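Local coordinates for TarM (Staphylococcus aureus subsp. aureus 21178, PDB 4X7R), which is a glycosyltransferase-family protein of the GT-B fold, with two Rossmann-like parallel sheets and a long antiparallel beta-sheet extension, at residues T99-E104 with S109-I114; D334-V339 with L395-S400; I177-N182 with G186-T191; G260-S265 with L291-V296. The protein carries 1 engineered substitution. All blocks are in the same frame, centred on the assembly; numbering follows the deposited sequence.

Overall arrangement
Contacts 1 and 3 are beta hairpins of the same antiparallel sheet, with centres about 32 Å apart. Contact 1 lies at one edge of that sheet, largely at the surface, and adds a salt bridge to its regular backbone ladder. Contact 3 is partly buried, carries a beta bulge and borders bound sugar residues. Contact 2 is the fully buried one: helix 333-346 meets strand 395-398 through branched side chains, with no hydrogen bond between the segments. Contact 4 lies at the surface and also has none, joining the loop before helix 264-271 to the end of helix 284-293 through aromatic rings and an amide. Contacts 2 and 4 come within about 10 Å at their nearest atoms but do not touch.

Contact 1 of 4, residues T99-E104 with S109-I114; sequences TIEIEE and SRYFDI
T99-E104 and S109-I114 pair as the two strands of an antiparallel hairpin at one outer edge of the long sheet, a contact lying mostly at the surface. The register is regular, with bridges running from T99-D113 to E103-S109. I100 and F112 form a hydrogen-bonded pair, in which I100 N reaches F112 O at 2.7 Å. I102 and R110 form the next such pair, with I102 N 2.9 Å from R110 O. Strand 99-103 is one of the two outermost strands of the sheet, and strand 108-113 is hydrogen-bonded on its other side to strand 119-126.

Beyond the last bridge, E104 OE1 takes two nitrogens end-on in a salt bridge, NH1 of R110 at 2.8 Å and NH2 at 3.1 Å. OE1 lies in the guanidinium plane, and the carboxylate is turned only 27° from that plane. The R110 chain runs extended to NE before a chi4 of 87° swings the guanidinium toward E104; NE makes a weak hydrogen bond to Y119 OH. On the face with T99 and E101, the E101 side chain runs alongside Y111, and E101 CG lies 3.6 Å from Y111 CE2. T99 OG1 sits at the ring edge, 3.6 Å from Y111 CD2, while its hydrogen bond goes to L96 O. The opposite face carries I100, I102, R110 and F112, with I102 CD1 4.1 Å from F112 CD1. Just past the strand, I114 reaches back so that its CG1 meets I100 CG1 at 3.8 Å.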
loop_
_atom_site.group_PDB
_atom_site.type_symbol
_atom_site.label_atom_id
_atom_site.label_comp_id
_atom_site.label_asym_id
_atom_site.label_seq_id
_atom_site.Cartn_x
_atom_site.Cartn_y
_atom_site.Cartn_z
ATOM N N THR A 99 25.628 -20.798 30.831
ATOM C CA THR A 99 24.548 -19.952 31.332
ATOM C C THR A 99 23.484 -20.817 32.026
ATOM O O THR A 99 23.506 -22.047 31.914
ATOM C CB THR A 99 23.888 -19.109 30.204
ATOM O OG1 THR A 99 23.348 -19.968 29.198
ATOM C CG2 THR A 99 24.818 -18.056 29.610
ATOM N N ILE A 100 22.560 -20.166 32.746
ATOM C CA ILE A 100 21.421 -20.811 33.393
ATOM C C ILE A 100 20.209 -20.344 32.591
ATOM O O ILE A 100 19.984 -19.140 32.478
ATOM C CB ILE A 100 21.279 -20.454 34.922
ATOM C CG1 ILE A 100 22.482 -20.911 35.789
ATOM C CG2 ILE A 100 19.922 -20.894 35.505
ATOM C CD1 ILE A 100 22.623 -22.410 36.099
ATOM N N GLU A 101 19.446 -21.285 32.030
ATOM C CA GLU A 101 18.222 -20.971 31.306
ATOM C C GLU A 101 17.052 -20.894 32.306
ATOM O O GLU A 101 16.885 -21.784 33.148
ATOM C CB GLU A 101 17.942 -22.028 30.219
ATOM C CG GLU A 101 16.689 -21.749 29.396
ATOM C CD GLU A 101 16.508 -22.537 28.110
ATOM O OE1 GLU A 101 17.486 -23.159 27.633
ATOM O OE2 GLU A 101 15.387 -22.490 27.555
ATOM N N ILE A 102 16.266 -19.816 32.223
ATOM C CA ILE A 102 15.074 -19.607 33.038
ATOM C C ILE A 102 13.905 -19.311 32.092
ATOM O O ILE A 102 13.776 -18.205 31.561
ATOM C CB ILE A 102 15.269 -18.585 34.209
ATOM C CG1 ILE A 102 16.281 -19.126 35.238
ATOM C CG2 ILE A 102 13.934 -18.259 34.901
ATOM C CD1 ILE A 102 16.866 -18.121 36.140
ATOM N N GLU A 103 13.097 -20.348 31.841
ATOM C CA GLU A 103 11.929 -20.326 30.966
ATOM C C GLU A 103 10.806 -19.468 31.581
ATOM O O GLU A 103 10.526 -19.607 32.775
ATOM C CB GLU A 103 11.463 -21.776 30.710
ATOM C CG GLU A 103 10.309 -21.899 29.731
ATOM C CD GLU A 103 10.378 -23.054 28.751
ATOM O OE1 GLU A 103 10.474 -22.789 27.530
ATOM O OE2 GLU A 103 10.297 -24.222 29.198
ATOM N N GLU A 104 10.186 -18.575 30.771
ATOM C CA GLU A 104 9.095 -17.699 31.208
ATOM C C GLU A 104 7.775 -18.259 30.667
ATOM O O GLU A 104 6.770 -18.289 31.382
ATOM C CB GLU A 104 9.321 -16.258 30.695
ATOM C CG GLU A 104 8.284 -15.244 31.155
ATOM C CD GLU A 104 8.125 -14.035 30.252
ATOM O OE1 GLU A 104 8.947 -13.098 30.365
ATOM O OE2 GLU A 104 7.161 -14.009 29.453
ATOM N N SER A 109 12.653 -17.355 26.899
ATOM C CA SER A 109 13.624 -17.781 27.912
ATOM C C SER A 109 14.685 -16.712 28.184
ATOM O O SER A 109 14.957 -15.881 27.316
ATOM C CB SER A 109 14.280 -19.104 27.524
ATOM O OG SER A 109 13.352 -20.173 27.573
ATOM N N ARG A 110 15.278 -16.737 29.396
ATOM C CA ARG A 110 16.345 -15.819 29.808
ATOM C C ARG A 110 17.596 -16.584 30.191
ATOM O O ARG A 110 17.505 -17.740 30.611
ATOM C CB ARG A 110 15.897 -14.850 30.905
ATOM C CG ARG A 110 14.974 -13.757 30.391
ATOM C CD ARG A 110 14.401 -12.923 31.528
ATOM N NE ARG A 110 13.463 -11.915 31.034
ATOM C CZ ARG A 110 12.165 -12.128 30.836
ATOM N NH1 ARG A 110 11.630 -13.313 31.102
ATOM N NH2 ARG A 110 11.395 -11.160 30.360
ATOM N N TYR A 111 18.772 -15.972 29.974
ATOM C CA TYR A 111 20.061 -16.625 30.216
ATOM C C TYR A 111 20.937 -15.795 31.125
ATOM O O TYR A 111 21.085 -14.599 30.900
ATOM C CB TYR A 111 20.758 -16.987 28.874
ATOM C CG TYR A 111 19.902 -17.890 28.009
ATOM C CD1 TYR A 111 18.881 -17.367 27.219
ATOM C CD2 TYR A 111 20.035 -19.275 28.067
ATOM C CE1 TYR A 111 18.016 -18.195 26.512
ATOM C CE2 TYR A 111 19.197 -20.112 27.332
ATOM C CZ TYR A 111 18.192 -19.566 26.553
ATOM O OH TYR A 111 17.354 -20.372 25.821
ATOM N N PHE A 112 21.482 -16.427 32.179
ATOM C CA PHE A 112 22.306 -15.791 33.210
ATOM C C PHE A 112 23.652 -16.504 33.301
ATOM O O PHE A 112 23.665 -17.729 33.365
ATOM C CB PHE A 112 21.557 -15.819 34.576
ATOM C CG PHE A 112 20.300 -14.973 34.588
ATOM C CD1 PHE A 112 19.117 -15.440 34.015
ATOM C CD2 PHE A 112 20.300 -13.702 35.151
ATOM C CE1 PHE A 112 17.970 -14.635 33.973
ATOM C CE2 PHE A 112 19.146 -12.899 35.113
ATOM C CZ PHE A 112 17.990 -13.374 34.528
ATOM N N ASP A 113 24.780 -15.759 33.294
ATOM C CA ASP A 113 26.103 -16.389 33.386
ATOM C C ASP A 113 26.353 -16.989 34.755
ATOM O O ASP A 113 26.097 -16.342 35.765
ATOM C CB ASP A 113 27.245 -15.440 32.978
ATOM C CG ASP A 113 28.625 -16.090 32.987
ATOM O OD1 ASP A 113 28.938 -16.836 32.032
ATOM O OD2 ASP A 113 29.373 -15.887 33.969
ATOM N N ILE A 114 26.852 -18.235 34.772
ATOM C CA ILE A 114 27.168 -19.018 35.961
ATOM C C ILE A 114 28.190 -18.330 36.892
ATOM O O ILE A 114 28.062 -18.452 38.111
ATOM C CB ILE A 114 27.517 -20.482 35.544
ATOM C CG1 ILE A 114 26.219 -21.294 35.331
ATOM C CG2 ILE A 114 28.468 -21.195 36.526
ATOM C CD1 ILE A 114 26.253 -22.343 34.222
#

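Contact 2 of 4, residues D334-V339 with L395-S400; sequences DLLIEV and LVVSTS
L336 reaches from helix 333-346 to V397 on strand 395-398 through a single branch: L336 CD1 lies 3.4 Å from V397 CG1, closer than usual for two methyl carbons. Two torsions account for this approach. L336 places CG opposite its backbone N (chi1 173°), which carries the chain out from the helix, and V397 holds CG1 between its own N and carbonyl carbon (chi1 67°). The two side chains meet at a slant.

Two residues further along, just past the strand, T399 packs against the helix backbone. Its CG2 comes within 3.7 Å of L336 N, and its CB lies 4.1 Å from L335 CB. T399 OG1 stands 3.7 Å from L336 CB, an apolar neighbour, but the hydroxyl has its polar partners elsewhere, at the main-chain oxygens R332 O and K331 O just before this part of the helix. T399 thus packs its CB, CG2 and OG1 on the helix without a hydrogen bond to this segment, while the hydroxyl is tied to the residues that lead into the helix.

This is helix-on-sheet packing within a Rossmann-like domain. Strand 395-398 lies between strands 320-324 and 419-422. M449 of helix 446-457 touches V339, V397 and T399, and F422 of strand 419-422 touches L335 and T399.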
loop_
_atom_site.group_PDB
_atom_site.type_symbol
_atom_site.label_atom_id
_atom_site.label_comp_id
_atom_site.label_asym_id
_atom_site.label_seq_id
_atom_site.Cartn_x
_atom_site.Cartn_y
_atom_site.Cartn_z
ATOM N N ASP A 334 -17.081 5.971 10.248
ATOM C CA ASP A 334 -17.858 6.472 11.396
ATOM C C ASP A 334 -19.156 7.071 10.880
ATOM O O ASP A 334 -20.193 6.842 11.488
ATOM C CB ASP A 334 -17.056 7.490 12.233
ATOM C CG ASP A 334 -16.591 8.735 11.491
ATOM O OD1 ASP A 334 -15.769 8.598 10.555
ATOM O OD2 ASP A 334 -16.992 9.849 11.892
ATOM N N LEU A 335 -19.110 7.764 9.705
ATOM C CA LEU A 335 -20.295 8.336 9.054
ATOM C C LEU A 335 -21.162 7.232 8.460
ATOM O O LEU A 335 -22.384 7.345 8.477
ATOM C CB LEU A 335 -19.944 9.403 8.001
ATOM C CG LEU A 335 -19.530 10.789 8.533
ATOM C CD1 LEU A 335 -19.154 11.725 7.391
ATOM C CD2 LEU A 335 -20.644 11.440 9.341
ATOM N N LEU A 336 -20.530 6.138 8.002
ATOM C CA LEU A 336 -21.217 4.955 7.485
ATOM C C LEU A 336 -21.985 4.259 8.628
ATOM O O LEU A 336 -23.131 3.855 8.412
ATOM C CB LEU A 336 -20.229 3.993 6.784
ATOM C CG LEU A 336 -20.771 2.623 6.344
ATOM C CD1 LEU A 336 -21.972 2.758 5.417
ATOM C CD2 LEU A 336 -19.689 1.784 5.718
ATOM N N ILE A 337 -21.370 4.150 9.838
ATOM C CA ILE A 337 -22.031 3.577 11.025
ATOM C C ILE A 337 -23.230 4.453 11.419
ATOM O O ILE A 337 -24.300 3.913 11.704
ATOM C CB ILE A 337 -21.064 3.305 12.215
ATOM C CG1 ILE A 337 -19.873 2.400 11.822
ATOM C CG2 ILE A 337 -21.803 2.750 13.448
ATOM C CD1 ILE A 337 -20.198 1.073 11.134
ATOM N N GLU A 338 -23.063 5.798 11.367
ATOM C CA GLU A 338 -24.137 6.764 11.647
ATOM C C GLU A 338 -25.262 6.622 10.628
ATOM O O GLU A 338 -26.431 6.728 11.000
ATOM C CB GLU A 338 -23.611 8.205 11.670
ATOM C CG GLU A 338 -22.884 8.563 12.959
ATOM C CD GLU A 338 -22.199 9.918 12.987
ATOM O OE1 GLU A 338 -22.820 10.919 12.560
ATOM O OE2 GLU A 338 -21.046 9.981 13.472
ATOM N N VAL A 339 -24.914 6.337 9.351
ATOM C CA VAL A 339 -25.889 6.118 8.276
ATOM C C VAL A 339 -26.619 4.788 8.510
ATOM O O VAL A 339 -27.847 4.747 8.398
ATOM C CB VAL A 339 -25.253 6.222 6.859
ATOM C CG1 VAL A 339 -26.215 5.733 5.780
ATOM C CG2 VAL A 339 -24.826 7.654 6.569
ATOM N N LEU A 395 -26.186 -3.183 -3.195
ATOM C CA LEU A 395 -25.596 -1.884 -3.497
ATOM C C LEU A 395 -24.361 -1.656 -2.640
ATOM O O LEU A 395 -24.119 -2.375 -1.666
ATOM C CB LEU A 395 -26.607 -0.720 -3.364
ATOM C CG LEU A 395 -27.167 -0.447 -1.972
ATOM C CD1 LEU A 395 -26.702 0.890 -1.449
ATOM C CD2 LEU A 395 -28.654 -0.496 -1.992
ATOM N N VAL A 396 -23.577 -0.653 -3.015
ATOM C CA VAL A 396 -22.353 -0.278 -2.323
ATOM C C VAL A 396 -22.473 1.185 -1.884
ATOM O O VAL A 396 -23.205 1.976 -2.482
ATOM C CB VAL A 396 -21.099 -0.627 -3.183
ATOM C CG1 VAL A 396 -19.870 0.183 -2.797
ATOM C CG2 VAL A 396 -20.803 -2.125 -3.127
ATOM N N VAL A 397 -21.808 1.512 -0.789
ATOM C CA VAL A 397 -21.866 2.837 -0.211
ATOM C C VAL A 397 -20.461 3.443 -0.056
ATOM O O VAL A 397 -19.487 2.707 0.166
ATOM C CB VAL A 397 -22.670 2.761 1.112
ATOM C CG1 VAL A 397 -21.931 1.941 2.167
ATOM C CG2 VAL A 397 -23.030 4.134 1.630
ATOM N N SER A 398 -20.360 4.784 -0.209
ATOM C CA SER A 398 -19.118 5.526 0.001
ATOM C C SER A 398 -19.389 6.785 0.804
ATOM O O SER A 398 -20.140 7.651 0.355
ATOM C CB SER A 398 -18.440 5.881 -1.316
ATOM O OG SER A 398 -17.272 6.645 -1.047
ATOM N N THR A 399 -18.798 6.863 2.007
ATOM C CA THR A 399 -18.880 8.026 2.898
ATOM C C THR A 399 -17.535 8.756 2.870
ATOM O O THR A 399 -17.347 9.719 3.599
ATOM C CB THR A 399 -19.281 7.624 4.346
ATOM O OG1 THR A 399 -18.487 6.511 4.769
ATOM C CG2 THR A 399 -20.745 7.299 4.470
ATOM N N SER A 400 -16.616 8.302 2.018
ATOM C CA SER A 400 -15.266 8.865 1.875
ATOM C C SER A 400 -15.302 10.368 1.606
ATOM O O SER A 400 -16.154 10.840 0.849
ATOM C CB SER A 400 -14.495 8.145 0.779
ATOM O OG SER A 400 -13.140 8.558 0.809
#

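Contact 3 of 4, residues I177-N182 with G186-T191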
loop_
_atom_site.group_PDB
_atom_site.type_symbol
_atom_site.label_atom_id
_atom_site.label_comp_id
_atom_site.label_asym_id
_atom_site.label_seq_id
_atom_site.Cartn_x
_atom_site.Cartn_y
_atom_site.Cartn_z
ATOM N N ILE A 177 25.243 -5.002 4.191
ATOM C CA ILE A 177 24.940 -3.593 4.443
ATOM C C ILE A 177 25.001 -3.376 5.961
ATOM O O ILE A 177 24.469 -4.198 6.715
ATOM C CB ILE A 177 23.538 -3.145 3.875
ATOM C CG1 ILE A 177 23.533 -3.083 2.354
ATOM C CG2 ILE A 177 23.104 -1.771 4.448
ATOM C CD1 ILE A 177 22.206 -2.762 1.746
ATOM N N SER A 178 25.640 -2.260 6.398
ATOM C CA SER A 178 25.712 -1.795 7.786
ATOM C C SER A 178 25.352 -0.317 7.719
ATOM O O SER A 178 25.688 0.335 6.731
ATOM C CB SER A 178 27.106 -1.975 8.391
ATOM O OG SER A 178 28.056 -1.190 7.699
ATOM N N ARG A 179 24.604 0.188 8.694
ATOM C CA ARG A 179 24.165 1.586 8.637
ATOM C C ARG A 179 23.862 2.177 9.986
ATOM O O ARG A 179 23.396 1.467 10.897
ATOM C CB ARG A 179 22.942 1.756 7.708
ATOM C CG ARG A 179 21.651 1.163 8.252
ATOM C CD ARG A 179 20.693 0.887 7.117
ATOM N NE ARG A 179 19.362 0.592 7.638
ATOM C CZ ARG A 179 18.248 0.742 6.946
ATOM N NH1 ARG A 179 18.293 1.171 5.695
ATOM N NH2 ARG A 179 17.079 0.459 7.495
ATOM N N ASN A 180 24.102 3.494 10.101
ATOM C CA ASN A 180 23.840 4.222 11.335
ATOM C C ASN A 180 22.405 4.626 11.352
ATOM O O ASN A 180 21.854 4.927 10.295
ATOM C CB ASN A 180 24.730 5.460 11.461
ATOM C CG ASN A 180 26.172 5.111 11.655
ATOM O OD1 ASN A 180 26.949 5.127 10.726
ATOM N ND2 ASN A 180 26.545 4.717 12.847
ATOM N N ILE A 181 21.791 4.612 12.532
ATOM C CA ILE A 181 20.389 5.010 12.702
ATOM C C ILE A 181 20.355 6.119 13.738
ATOM O O ILE A 181 20.881 5.938 14.825
ATOM C CB ILE A 181 19.434 3.817 13.090
ATOM C CG1 ILE A 181 19.477 2.649 12.077
ATOM C CG2 ILE A 181 17.985 4.294 13.385
ATOM C CD1 ILE A 181 18.916 2.946 10.728
ATOM N N ASN A 182 19.782 7.274 13.379
ATOM C CA ASN A 182 19.641 8.421 14.282
ATOM C C ASN A 182 18.503 8.030 15.227
ATOM O O ASN A 182 17.351 8.013 14.812
ATOM C CB ASN A 182 19.286 9.680 13.448
ATOM C CG ASN A 182 19.045 10.960 14.217
ATOM O OD1 ASN A 182 19.066 11.019 15.444
ATOM N ND2 ASN A 182 18.791 12.026 13.486
ATOM N N GLY A 186 14.730 7.957 14.166
ATOM C CA GLY A 186 14.779 6.697 13.423
ATOM C C GLY A 186 15.224 6.821 11.977
ATOM O O GLY A 186 15.066 5.872 11.210
ATOM N N ALA A 187 15.796 7.976 11.583
ATOM C CA ALA A 187 16.263 8.189 10.209
ATOM C C ALA A 187 17.590 7.456 9.982
ATOM O O ALA A 187 18.408 7.340 10.895
ATOM C CB ALA A 187 16.447 9.667 9.927
ATOM N N VAL A 188 17.804 7.013 8.745
ATOM C CA VAL A 188 19.003 6.303 8.342
ATOM C C VAL A 188 20.115 7.303 8.007
ATOM O O VAL A 188 19.923 8.224 7.213
ATOM C CB VAL A 188 18.704 5.302 7.188
ATOM C CG1 VAL A 188 19.964 4.570 6.735
ATOM C CG2 VAL A 188 17.619 4.307 7.583
ATOM N N GLY A 189 21.265 7.091 8.610
ATOM C CA GLY A 189 22.450 7.905 8.391
ATOM C C GLY A 189 23.383 7.227 7.414
ATOM O O GLY A 189 22.934 6.566 6.471
ATOM N N LYS A 190 24.695 7.349 7.662
ATOM C CA LYS A 190 25.727 6.745 6.814
ATOM C C LYS A 190 25.486 5.248 6.655
ATOM O O LYS A 190 25.325 4.535 7.648
ATOM C CB LYS A 190 27.127 7.025 7.392
ATOM C CG LYS A 190 28.143 7.425 6.347
ATOM C CD LYS A 190 29.389 8.010 7.000
ATOM C CE LYS A 190 30.219 8.789 6.010
ATOM N NZ LYS A 190 31.528 9.214 6.577
ATOM N N THR A 191 25.388 4.797 5.403
ATOM C CA THR A 191 25.151 3.415 5.032
ATOM C C THR A 191 26.364 2.887 4.262
ATOM O O THR A 191 26.793 3.505 3.282
ATOM C CB THR A 191 23.866 3.317 4.169
ATOM O OG1 THR A 191 22.761 3.732 4.961
ATOM C CG2 THR A 191 23.617 1.885 3.611
HETATM O O HOH W 1 20.127 2.487 4.118
#
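N180 O receives the shortest sound backbone bond of this hairpin, from G189 N at 2.8 Å. The bond is straight at the hydrogen (166°), although the donor stands 37° out of the carbonyl plane. N180 N in turn gives a bond to K190 O at 2.9 Å, which means that one residue faces two on the partner strand. The register shifts by one between the R179-T191 and I181-V188 pairs, the defining evidence for a beta bulge. Nearer the turn, N182 N reaches A187 O at 2.8 Å, whereas the closing bond from G186 N to N182 O is weak.

On the face carrying R179, I181, V188 and T191, a methyl covers an arginine: V188 CG2 sits over the centre of one guanidinium face, 3.7 Å from R179 CZ. The same methyl also touches I181 CD1 at 3.7 Å, so it packs on both side chains. R179 CB lies 3.4 Å from T191 OG1, and the two side chains run alongside each other. A water at the guanidinium edge accepts from R179 NH1 at 2.8 Å and also bonds T191 OG1 at 3.0 Å, while R179 NE bonds Q166 OE1. A187 touches two bound sulfated sugar units, 2-O-sulfo-alpha-L-idopyranuronic acid and methyl 2-deoxy-6-O-sulfo-2-(sulfoamino)-alpha-D-glucopyranoside. Strand 163-169 flanks strand 175-182, F70 of helix 69-78 touches I177 and R179, and N203 of helix 203-214 meets R179 and V188.

Contact 4 of 4, residues G260-S265 with L291-V296; sequences GAFKKS and LNQFDV
F262 and F294 form the close-packed part of this contact, an edge-to-face aromatic pair between the loop before helix 264-271 and the end of helix 284-293. The edge of F294 is directed at the face of F262, with ring centroids 4.9 Å apart and planes at 54°. F294 CZ stands over the centre of the F262 ring and comes 3.8 Å from F262 CD2. Across the other face, G260 O lies 4.1 Å above the F262 ring plane. The two rings approach from opposite directions, and F294 lies just where its chain leaves helical geometry.

Q293 forms the solvent side: an exposed residue that meets F262 at the ring edge and not over its face. Its amide plane is turned 74° from the F262 ring, Q293 CD being 3.7 Å from F262 CZ. With CG beside the backbone N (chi1 -80°) and an extended chain beyond, the amide is carried out to the rim of the phenyl group. Its polar ends are bonded elsewhere, OE1 to H252 NE2 and NE2 to H253 NE2, and the rings of both histidines also meet F262.

Only about 133 Å² is buried between the segments, and no hydrogen bond links them. Dispersion and the weak polarity of ring edges and faces therefore probably supply the direct attraction, while the Q293 hydrogen bonds fix its amide against the histidine loop that F262 also packs on.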
loop_
_atom_site.group_PDB
_atom_site.type_symbol
_atom_site.label_atom_id
_atom_site.label_comp_id
_atom_site.label_asym_id
_atom_site.label_seq_id
_atom_site.Cartn_x
_atom_site.Cartn_y
_atom_site.Cartn_z
ATOM N N GLY A 260 -7.051 25.131 3.909
ATOM C CA GLY A 260 -6.762 24.979 2.492
ATOM C C GLY A 260 -5.388 24.421 2.166
ATOM O O GLY A 260 -5.061 24.275 0.976
ATOM N N ALA A 261 -4.592 24.057 3.224
ATOM C CA ALA A 261 -3.243 23.478 3.113
ATOM C C ALA A 261 -3.130 22.313 2.102
ATOM O O ALA A 261 -4.080 21.552 1.912
ATOM C CB ALA A 261 -2.766 23.007 4.486
ATOM N N PHE A 262 -1.951 22.162 1.501
ATOM C CA PHE A 262 -1.636 21.088 0.557
ATOM C C PHE A 262 -0.789 20.035 1.233
ATOM O O PHE A 262 0.010 20.381 2.091
ATOM C CB PHE A 262 -0.892 21.658 -0.663
ATOM C CG PHE A 262 -1.757 22.597 -1.464
ATOM C CD1 PHE A 262 -2.901 22.133 -2.113
ATOM C CD2 PHE A 262 -1.454 23.946 -1.543
ATOM C CE1 PHE A 262 -3.720 22.999 -2.821
ATOM C CE2 PHE A 262 -2.277 24.817 -2.265
ATOM C CZ PHE A 262 -3.407 24.335 -2.895
ATOM N N LYS A 263 -0.956 18.755 0.857
ATOM C CA LYS A 263 -0.141 17.655 1.396
ATOM C C LYS A 263 1.307 17.913 0.962
ATOM O O LYS A 263 1.529 18.290 -0.185
ATOM C CB LYS A 263 -0.618 16.294 0.856
ATOM C CG LYS A 263 -2.026 15.900 1.286
ATOM C CD LYS A 263 -2.417 14.547 0.745
ATOM C CE LYS A 263 -3.551 13.936 1.534
ATOM N NZ LYS A 263 -4.812 13.797 0.742
ATOM N N LYS A 264 2.265 17.798 1.887
ATOM C CA LYS A 264 3.681 18.067 1.607
ATOM C C LYS A 264 4.293 17.289 0.451
ATOM O O LYS A 264 4.894 17.914 -0.415
ATOM C CB LYS A 264 4.565 18.025 2.864
ATOM C CG LYS A 264 4.989 19.438 3.291
ATOM C CD LYS A 264 4.191 20.035 4.457
ATOM C CE LYS A 264 3.081 20.972 4.014
ATOM N NZ LYS A 264 2.142 21.254 5.129
ATOM N N SER A 265 4.141 15.961 0.422
ATOM C CA SER A 265 4.722 15.113 -0.640
ATOM C C SER A 265 4.183 15.478 -2.009
ATOM O O SER A 265 4.966 15.793 -2.901
ATOM C CB SER A 265 4.470 13.635 -0.373
ATOM O OG SER A 265 4.971 13.233 0.888
ATOM N N LEU A 291 -3.695 23.297 -11.969
ATOM C CA LEU A 291 -3.274 24.322 -12.925
ATOM C C LEU A 291 -3.671 25.728 -12.464
ATOM O O LEU A 291 -2.907 26.663 -12.671
ATOM C CB LEU A 291 -3.815 24.024 -14.348
ATOM C CG LEU A 291 -3.228 22.801 -15.073
ATOM C CD1 LEU A 291 -3.943 22.589 -16.402
ATOM C CD2 LEU A 291 -1.736 22.933 -15.290
ATOM N N ASN A 292 -4.841 25.863 -11.819
ATOM C CA ASN A 292 -5.321 27.146 -11.309
ATOM C C ASN A 292 -4.552 27.621 -10.107
ATOM O O ASN A 292 -4.251 28.812 -10.043
ATOM C CB ASN A 292 -6.829 27.134 -11.051
ATOM C CG ASN A 292 -7.652 26.910 -12.291
ATOM O OD1 ASN A 292 -7.252 27.275 -13.397
ATOM N ND2 ASN A 292 -8.822 26.272 -12.149
ATOM N N GLN A 293 -4.179 26.680 -9.198
ATOM C CA GLN A 293 -3.454 26.870 -7.938
ATOM C C GLN A 293 -1.924 26.964 -8.053
ATOM O O GLN A 293 -1.314 27.575 -7.174
ATOM C CB GLN A 293 -3.755 25.685 -6.995
ATOM C CG GLN A 293 -5.087 25.733 -6.239
ATOM C CD GLN A 293 -5.645 24.366 -5.823
ATOM O OE1 GLN A 293 -5.205 23.268 -6.278
ATOM N NE2 GLN A 293 -6.680 24.418 -4.971
ATOM N N PHE A 294 -1.290 26.267 -9.037
ATOM C CA PHE A 294 0.180 26.180 -9.166
ATOM C C PHE A 294 0.744 26.745 -10.480
ATOM O O PHE A 294 0.057 26.727 -11.508
ATOM C CB PHE A 294 0.635 24.714 -8.978
ATOM C CG PHE A 294 0.369 24.142 -7.601
ATOM C CD1 PHE A 294 -0.842 23.508 -7.309
ATOM C CD2 PHE A 294 1.335 24.222 -6.596
ATOM C CE1 PHE A 294 -1.097 22.994 -6.032
ATOM C CE2 PHE A 294 1.083 23.700 -5.316
ATOM C CZ PHE A 294 -0.130 23.090 -5.041
ATOM N N ASP A 295 2.010 27.220 -10.449
ATOM C CA ASP A 295 2.712 27.749 -11.634
ATOM C C ASP A 295 3.474 26.612 -12.373
ATOM O O ASP A 295 4.718 26.615 -12.417
ATOM C CB ASP A 295 3.668 28.917 -11.267
ATOM C CG ASP A 295 4.309 29.622 -12.468
ATOM O OD1 ASP A 295 3.723 29.568 -13.574
ATOM O OD2 ASP A 295 5.401 30.215 -12.301
ATOM N N VAL A 296 2.709 25.626 -12.919
ATOM C CA VAL A 296 3.217 24.455 -13.654
ATOM C C VAL A 296 2.305 24.130 -14.836
ATOM O O VAL A 296 1.134 24.483 -14.803
ATOM C CB VAL A 296 3.463 23.205 -12.762
ATOM C CG1 VAL A 296 4.712 23.364 -11.911
ATOM C CG2 VAL A 296 2.238 22.841 -11.913
#